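Local coordinates for hemolysin-related protein (Vibrio cholerae serotype O1, PDB 6MLT), which is a secreted, calcium-binding protein of the biofilm matrix that probably binds carbohydrates and contributes to biofilm adhesion, at residues I355-G360 and N427-L432; A452-M455 and N461-W464. One frame throughout, in Å; residues are numbered along the deposited sequence.

Contact 1 (I355-G360 and N427-L432); sequences IDVTYG and NAVQFL
The phenyl ring of F431 meets I355 over one face and V357 at its edge. I355 CD1 sits almost exactly above the ring centre, 3.8 Å from the centroid of the F431 ring and 9° off the normal, a CH-pi contact. At the edge, V357 CG2 lies in the plane of the ring and comes within 3.5 Å of F431 CZ. The same ring atom is met by I355 CG2 from the side that CD1 covers, with I355 CG2 to F431 CZ also 3.5 Å. The branching of I355 allows this: CG1 is turned beside the backbone N, and chi2 (102°) then swings CD1 over the ring. V357 divides its two methyls between partners. The V357 and F431 side chains pass in opposite directions, CG2 meeting the ring edge, whereas CG1, anti to the backbone N (chi1 -179°), meets a valine tip to tip, with V357 CG1 to V429 CG2 at 4.1 Å.

The axes of 355-359 and 428-432 run nearly antiparallel, approaching to 9.2 Å, and no hydrogen bond links them: they belong to two facing sheets of the beta-prism lectin fold. Strand 352-359 is hydrogen-bonded within its own sheet, I355 to Y399 and V357 to V397, and strand 428-435 lies between 295-301 and 405-413. M410 packs against both V429 and F431, and F375 against I355. All four side chains that meet here are buried and apolar, which implies that the sheets are held at this point by dispersion and shape; the methyls over the face and at the edge would tend to restrict rotation of the phenyl.

Contact 2 (A452-M455 and N461-W464); sequences AVDM and NKVW
This is a beta-hairpin contact with a classic beta bulge, between neighbouring strands of the four-stranded antiparallel sheet 277-279, 443-448, 452-457, 462-467, consistent with a blade of the beta-propeller; 462-467 is an outermost strand. V463 and W464 together face M455, and the bulge is held by two backbone hydrogen bonds: M455 N to W464 O, 3.0 Å and nearly straight at 173°, and V463 N to M455 O, 2.7 Å. The indole of W464 then folds back over its partner. Its CG stands between the backbone N and the carbonyl carbon (chi1 52°), and M455 CB lies over one face, 3.5 Å from the centroid of the W464 five-membered ring. The methionine chain bends so that SD makes an oblique Met-aromatic contact and the methyl M455 CE reaches W464 CZ2 at 3.6 Å. The V453 side chain lies beside the indole, V453 CG1 4.0 Å from W464 CZ3. V491, on the following blade-like sheet, packs on both M455 and W464, and W464 NE1 is hydrogen-bonded to G504 O. D454 OD1 is hydrogen-bonded to S465 OG and D454 OD2 to N271 ND2. D454 OD2 also accepts a hydrogen bond from a water at 2.7 Å, and that water accepts one from K462 NZ at 2.9 Å.

Contact 1 and contact 2 share no strand and belong to separate parts of the chain, their centres 49 Å apart and their nearest atoms about 29 Å apart. The packing of 355-360 on 427-432 joins facing sheets of the lectin-like prism and is wholly buried; that of 452-455 with 461-464 joins neighbours within one sheet, probably a propeller blade, and is only partly buried. Chemistry follows position. Across the prism interior the contact is entirely between side chains, whereas the hairpin adds main-chain hydrogen bonds and, toward its exposed margin, a water-mediated link between opposite charges. Both use an aromatic ring covered by aliphatic carbon, but the indole N-H also has a hydrogen-bond partner.

Contact 1 (I355-G360 and N427-L432)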
ATOM      1  N   ILE A 355      34.255 -16.188  -1.314  1.00 26.40           N
ATOM      2  CA  ILE A 355      34.502 -16.640  -2.676  1.00 25.58           C
ATOM      3  C   ILE A 355      35.989 -16.916  -2.814  1.00 23.95           C
ATOM      4  O   ILE A 355      36.813 -16.076  -2.440  1.00 24.04           O
ATOM      5  CB  ILE A 355      34.068 -15.606  -3.731  1.00 22.99           C
ATOM      6  CG1 ILE A 355      32.683 -15.043  -3.419  1.00 23.66           C
ATOM      7  CG2 ILE A 355      34.086 -16.239  -5.109  1.00 23.42           C
ATOM      8  CD1 ILE A 355      32.722 -13.674  -2.812  1.00 26.06           C
ATOM      9  N   ASP A 356      36.325 -18.091  -3.337  1.00 23.12           N
ATOM     10  CA  ASP A 356      37.679 -18.414  -3.765  1.00 24.53           C
ATOM     11  C   ASP A 356      37.750 -18.245  -5.278  1.00 25.44           C
ATOM     12  O   ASP A 356      36.972 -18.867  -6.012  1.00 26.27           O
ATOM     13  CB  ASP A 356      38.055 -19.841  -3.363  1.00 28.92           C
ATOM     14  CG  ASP A 356      38.074 -20.037  -1.858  1.00 38.23           C
ATOM     15  OD1 ASP A 356      38.822 -19.314  -1.172  1.00 40.28           O
ATOM     16  OD2 ASP A 356      37.331 -20.906  -1.357  1.00 41.51           O
ATOM     17  N   VAL A 357      38.672 -17.404  -5.739  1.00 21.18           N
ATOM     18  CA  VAL A 357      38.844 -17.113  -7.157  1.00 20.40           C
ATOM     19  C   VAL A 357      40.177 -17.687  -7.604  1.00 19.32           C
ATOM     20  O   VAL A 357      41.219 -17.384  -7.009  1.00 20.13           O
ATOM     21  CB  VAL A 357      38.791 -15.604  -7.441  1.00 23.12           C
ATOM     22  CG1 VAL A 357      38.955 -15.333  -8.942  1.00 23.55           C
ATOM     23  CG2 VAL A 357      37.498 -15.021  -6.931  1.00 24.74           C
ATOM     24  N   THR A 358      40.140 -18.507  -8.650  1.00 17.17           N
ATOM     25  CA  THR A 358      41.334 -19.046  -9.286  1.00 17.13           C
ATOM     26  C   THR A 358      41.472 -18.382 -10.647  1.00 18.57           C
ATOM     27  O   THR A 358      40.565 -18.477 -11.483  1.00 19.12           O
ATOM     28  CB  THR A 358      41.250 -20.565  -9.427  1.00 18.39           C
ATOM     29  OG1 THR A 358      41.118 -21.159  -8.132  1.00 20.59           O
ATOM     30  CG2 THR A 358      42.505 -21.120 -10.103  1.00 19.86           C
ATOM     31  N   TYR A 359      42.589 -17.693 -10.859  1.00 18.19           N
ATOM     32  CA  TYR A 359      42.848 -17.013 -12.118  1.00 17.35           C
ATOM     33  C   TYR A 359      44.258 -17.339 -12.588  1.00 19.23           C
ATOM     34  O   TYR A 359      45.165 -17.575 -11.782  1.00 17.77           O
ATOM     35  CB  TYR A 359      42.662 -15.487 -11.989  1.00 17.54           C
ATOM     36  CG  TYR A 359      43.529 -14.824 -10.948  1.00 19.89           C
ATOM     37  CD1 TYR A 359      43.112 -14.727  -9.625  1.00 20.41           C
ATOM     38  CD2 TYR A 359      44.759 -14.286 -11.290  1.00 23.78           C
ATOM     39  CE1 TYR A 359      43.906 -14.113  -8.669  1.00 24.34           C
ATOM     40  CE2 TYR A 359      45.561 -13.673 -10.340  1.00 28.11           C
ATOM     41  CZ  TYR A 359      45.128 -13.589  -9.035  1.00 29.50           C
ATOM     42  OH  TYR A 359      45.922 -12.978  -8.097  1.00 33.68           O
ATOM     43  N   GLY A 360      44.429 -17.358 -13.905  1.00 19.42           N
ATOM     44  CA  GLY A 360      45.724 -17.671 -14.471  1.00 19.75           C
ATOM     45  C   GLY A 360      45.607 -18.000 -15.946  1.00 21.68           C
ATOM     46  O   GLY A 360      44.662 -17.579 -16.620  1.00 19.04           O
ATOM     47  N   ASN A 427      37.821 -12.212 -17.629  1.00 19.77           N
ATOM     48  CA  ASN A 427      39.256 -12.108 -17.423  1.00 19.88           C
ATOM     49  C   ASN A 427      39.633 -11.537 -16.062  1.00 18.70           C
ATOM     50  O   ASN A 427      40.742 -11.812 -15.582  1.00 19.85           O
ATOM     51  CB  ASN A 427      39.880 -11.262 -18.534  1.00 20.96           C
ATOM     52  CG  ASN A 427      39.657 -11.870 -19.914  1.00 21.09           C
ATOM     53  OD1 ASN A 427      38.809 -11.412 -20.683  1.00 21.32           O
ATOM     54  ND2 ASN A 427      40.403 -12.925 -20.220  1.00 20.15           N
ATOM     55  N   ALA A 428      38.752 -10.765 -15.431  1.00 22.34           N
ATOM     56  CA  ALA A 428      38.975 -10.311 -14.066  1.00 22.37           C
ATOM     57  C   ALA A 428      37.631 -10.095 -13.391  1.00 22.46           C
ATOM     58  O   ALA A 428      36.618  -9.831 -14.047  1.00 22.67           O
ATOM     59  CB  ALA A 428      39.802  -9.023 -14.014  1.00 25.10           C
ATOM     60  N   VAL A 429      37.638 -10.178 -12.057  1.00 22.13           N
ATOM     61  CA  VAL A 429      36.438  -9.957 -11.263  1.00 22.86           C
ATOM     62  C   VAL A 429      36.781  -9.185  -9.998  1.00 24.06           C
ATOM     63  O   VAL A 429      37.915  -9.197  -9.513  1.00 24.81           O
ATOM     64  CB  VAL A 429      35.724 -11.273 -10.878  1.00 27.09           C
ATOM     65  CG1 VAL A 429      35.207 -11.976 -12.104  1.00 32.55           C
ATOM     66  CG2 VAL A 429      36.667 -12.179 -10.091  1.00 25.47           C
ATOM     67  N   GLN A 430      35.760  -8.530  -9.459  1.00 23.95           N
ATOM     68  CA  GLN A 430      35.855  -7.784  -8.217  1.00 26.11           C
ATOM     69  C   GLN A 430      34.482  -7.823  -7.568  1.00 25.67           C
ATOM     70  O   GLN A 430      33.470  -7.663  -8.252  1.00 27.34           O
ATOM     71  CB  GLN A 430      36.310  -6.342  -8.468  1.00 32.12           C
ATOM     72  CG  GLN A 430      36.330  -5.449  -7.242  1.00 34.78           C
ATOM     73  CD  GLN A 430      36.826  -4.053  -7.571  1.00 34.34           C
ATOM     74  OE1 GLN A 430      36.429  -3.463  -8.578  1.00 29.46           O
ATOM     75  NE2 GLN A 430      37.718  -3.528  -6.740  1.00 33.57           N
ATOM     76  N   PHE A 431      34.451  -8.053  -6.261  1.00 26.65           N
ATOM     77  CA  PHE A 431      33.200  -8.251  -5.543  1.00 27.61           C
ATOM     78  C   PHE A 431      32.780  -6.974  -4.831  1.00 28.60           C
ATOM     79  O   PHE A 431      33.605  -6.295  -4.214  1.00 28.39           O
ATOM     80  CB  PHE A 431      33.334  -9.394  -4.540  1.00 25.44           C
ATOM     81  CG  PHE A 431      33.790 -10.670  -5.165  1.00 27.07           C
ATOM     82  CD1 PHE A 431      32.913 -11.438  -5.911  1.00 29.31           C
ATOM     83  CD2 PHE A 431      35.101 -11.086  -5.043  1.00 26.31           C
ATOM     84  CE1 PHE A 431      33.337 -12.610  -6.513  1.00 28.83           C
ATOM     85  CE2 PHE A 431      35.533 -12.260  -5.641  1.00 25.55           C
ATOM     86  CZ  PHE A 431      34.646 -13.020  -6.375  1.00 25.74           C
ATOM     87  N   LEU A 432      31.488  -6.667  -4.920  1.00 27.70           N
ATOM     88  CA  LEU A 432      30.888  -5.486  -4.314  1.00 30.46           C
ATOM     89  C   LEU A 432      29.976  -5.919  -3.173  1.00 29.07           C
ATOM     90  O   LEU A 432      29.128  -6.803  -3.353  1.00 25.96           O
ATOM     91  CB  LEU A 432      30.090  -4.699  -5.353  1.00 32.75           C
ATOM     92  CG  LEU A 432      30.801  -4.454  -6.684  1.00 32.72           C
ATOM     93  CD1 LEU A 432      29.858  -3.841  -7.706  1.00 29.72           C
ATOM     94  CD2 LEU A 432      32.019  -3.569  -6.474  1.00 35.57           C
TER

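Contact 2 (A452-M455 and N461-W464)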
ATOM      1  N   ALA A 452      -6.237   5.535  22.998  1.00 21.25           N
ATOM      2  CA  ALA A 452      -5.001   6.094  22.465  1.00 21.09           C
ATOM      3  C   ALA A 452      -4.774   5.644  21.031  1.00 20.12           C
ATOM      4  O   ALA A 452      -5.349   4.655  20.563  1.00 17.67           O
ATOM      5  CB  ALA A 452      -3.796   5.690  23.317  1.00 20.86           C
ATOM      6  N   VAL A 453      -3.900   6.386  20.353  1.00 16.88           N
ATOM      7  CA  VAL A 453      -3.366   6.020  19.045  1.00 17.37           C
ATOM      8  C   VAL A 453      -1.998   5.392  19.274  1.00 18.38           C
ATOM      9  O   VAL A 453      -1.109   6.023  19.858  1.00 18.61           O
ATOM     10  CB  VAL A 453      -3.268   7.239  18.115  1.00 19.32           C
ATOM     11  CG1 VAL A 453      -2.597   6.863  16.786  1.00 19.22           C
ATOM     12  CG2 VAL A 453      -4.645   7.845  17.872  1.00 23.27           C
ATOM     13  N   ASP A 454      -1.822   4.156  18.808  1.00 17.45           N
ATOM     14  CA  ASP A 454      -0.609   3.383  19.034  1.00 17.41           C
ATOM     15  C   ASP A 454       0.069   3.053  17.711  1.00 17.44           C
ATOM     16  O   ASP A 454      -0.588   2.652  16.748  1.00 18.05           O
ATOM     17  CB  ASP A 454      -0.917   2.080  19.786  1.00 21.65           C
ATOM     18  CG  ASP A 454      -1.372   2.327  21.215  1.00 23.88           C
ATOM     19  OD1 ASP A 454      -1.256   3.482  21.669  1.00 23.41           O
ATOM     20  OD2 ASP A 454      -1.854   1.378  21.877  1.00 22.79           O
ATOM     21  N   MET A 455       1.392   3.201  17.691  1.00 18.79           N
ATOM     22  CA  MET A 455       2.229   2.884  16.542  1.00 17.48           C
ATOM     23  C   MET A 455       3.063   1.653  16.863  1.00 16.89           C
ATOM     24  O   MET A 455       3.721   1.603  17.910  1.00 18.29           O
ATOM     25  CB  MET A 455       3.146   4.059  16.201  1.00 20.62           C
ATOM     26  CG  MET A 455       4.184   3.777  15.113  1.00 19.69           C
ATOM     27  SD  MET A 455       3.458   3.716  13.468  1.00 19.03           S
ATOM     28  CE  MET A 455       3.030   5.442  13.240  1.00 19.37           C
ATOM     29  N   ASN A 461       6.562  -4.583  18.062  1.00 23.03           N
ATOM     30  CA  ASN A 461       6.971  -3.746  19.184  1.00 22.78           C
ATOM     31  C   ASN A 461       6.239  -2.418  19.107  1.00 21.83           C
ATOM     32  O   ASN A 461       6.213  -1.782  18.050  1.00 23.46           O
ATOM     33  CB  ASN A 461       8.478  -3.496  19.172  1.00 23.72           C
ATOM     34  CG  ASN A 461       9.277  -4.764  19.074  1.00 27.69           C
ATOM     35  OD1 ASN A 461      10.032  -4.963  18.117  1.00 31.63           O
ATOM     36  ND2 ASN A 461       9.116  -5.636  20.055  1.00 24.23           N
ATOM     37  N   LYS A 462       5.658  -1.994  20.223  1.00 23.34           N
ATOM     38  CA  LYS A 462       5.016  -0.688  20.265  1.00 22.23           C
ATOM     39  C   LYS A 462       6.076   0.404  20.292  1.00 21.69           C
ATOM     40  O   LYS A 462       6.982   0.385  21.131  1.00 22.14           O
ATOM     41  CB  LYS A 462       4.112  -0.571  21.486  1.00 24.46           C
ATOM     42  CG  LYS A 462       3.292   0.716  21.512  1.00 21.41           C
ATOM     43  CD  LYS A 462       2.097   0.593  22.433  1.00 22.74           C
ATOM     44  CE  LYS A 462       2.512   0.617  23.886  1.00 28.85           C
ATOM     45  NZ  LYS A 462       1.459   0.013  24.767  1.00 32.72           N
ATOM     46  N   VAL A 463       5.965   1.353  19.369  1.00 18.52           N
ATOM     47  CA  VAL A 463       6.925   2.445  19.274  1.00 21.06           C
ATOM     48  C   VAL A 463       6.494   3.636  20.117  1.00 22.46           C
ATOM     49  O   VAL A 463       7.318   4.244  20.801  1.00 21.69           O
ATOM     50  CB  VAL A 463       7.115   2.846  17.797  1.00 20.69           C
ATOM     51  CG1 VAL A 463       8.181   3.927  17.671  1.00 23.15           C
ATOM     52  CG2 VAL A 463       7.480   1.627  16.953  1.00 22.72           C
ATOM     53  N   TRP A 464       5.215   4.002  20.054  1.00 22.78           N
ATOM     54  CA  TRP A 464       4.687   5.084  20.867  1.00 22.38           C
ATOM     55  C   TRP A 464       3.177   4.938  21.003  1.00 22.42           C
ATOM     56  O   TRP A 464       2.532   4.184  20.264  1.00 18.69           O
ATOM     57  CB  TRP A 464       5.051   6.456  20.281  1.00 22.23           C
ATOM     58  CG  TRP A 464       4.727   6.722  18.817  1.00 19.45           C
ATOM     59  CD1 TRP A 464       5.607   6.709  17.775  1.00 21.65           C
ATOM     60  CD2 TRP A 464       3.455   7.097  18.257  1.00 20.85           C
ATOM     61  NE1 TRP A 464       4.967   7.048  16.602  1.00 22.17           N
ATOM     62  CE2 TRP A 464       3.645   7.287  16.871  1.00 19.97           C
ATOM     63  CE3 TRP A 464       2.178   7.291  18.789  1.00 20.52           C
ATOM     64  CZ2 TRP A 464       2.604   7.657  16.013  1.00 19.75           C
ATOM     65  CZ3 TRP A 464       1.141   7.654  17.928  1.00 20.95           C
ATOM     66  CH2 TRP A 464       1.364   7.828  16.557  1.00 19.77           C
TER
HETATM   67  O   HOH W   1      -1.083   1.331  24.502  1.00 23.84           O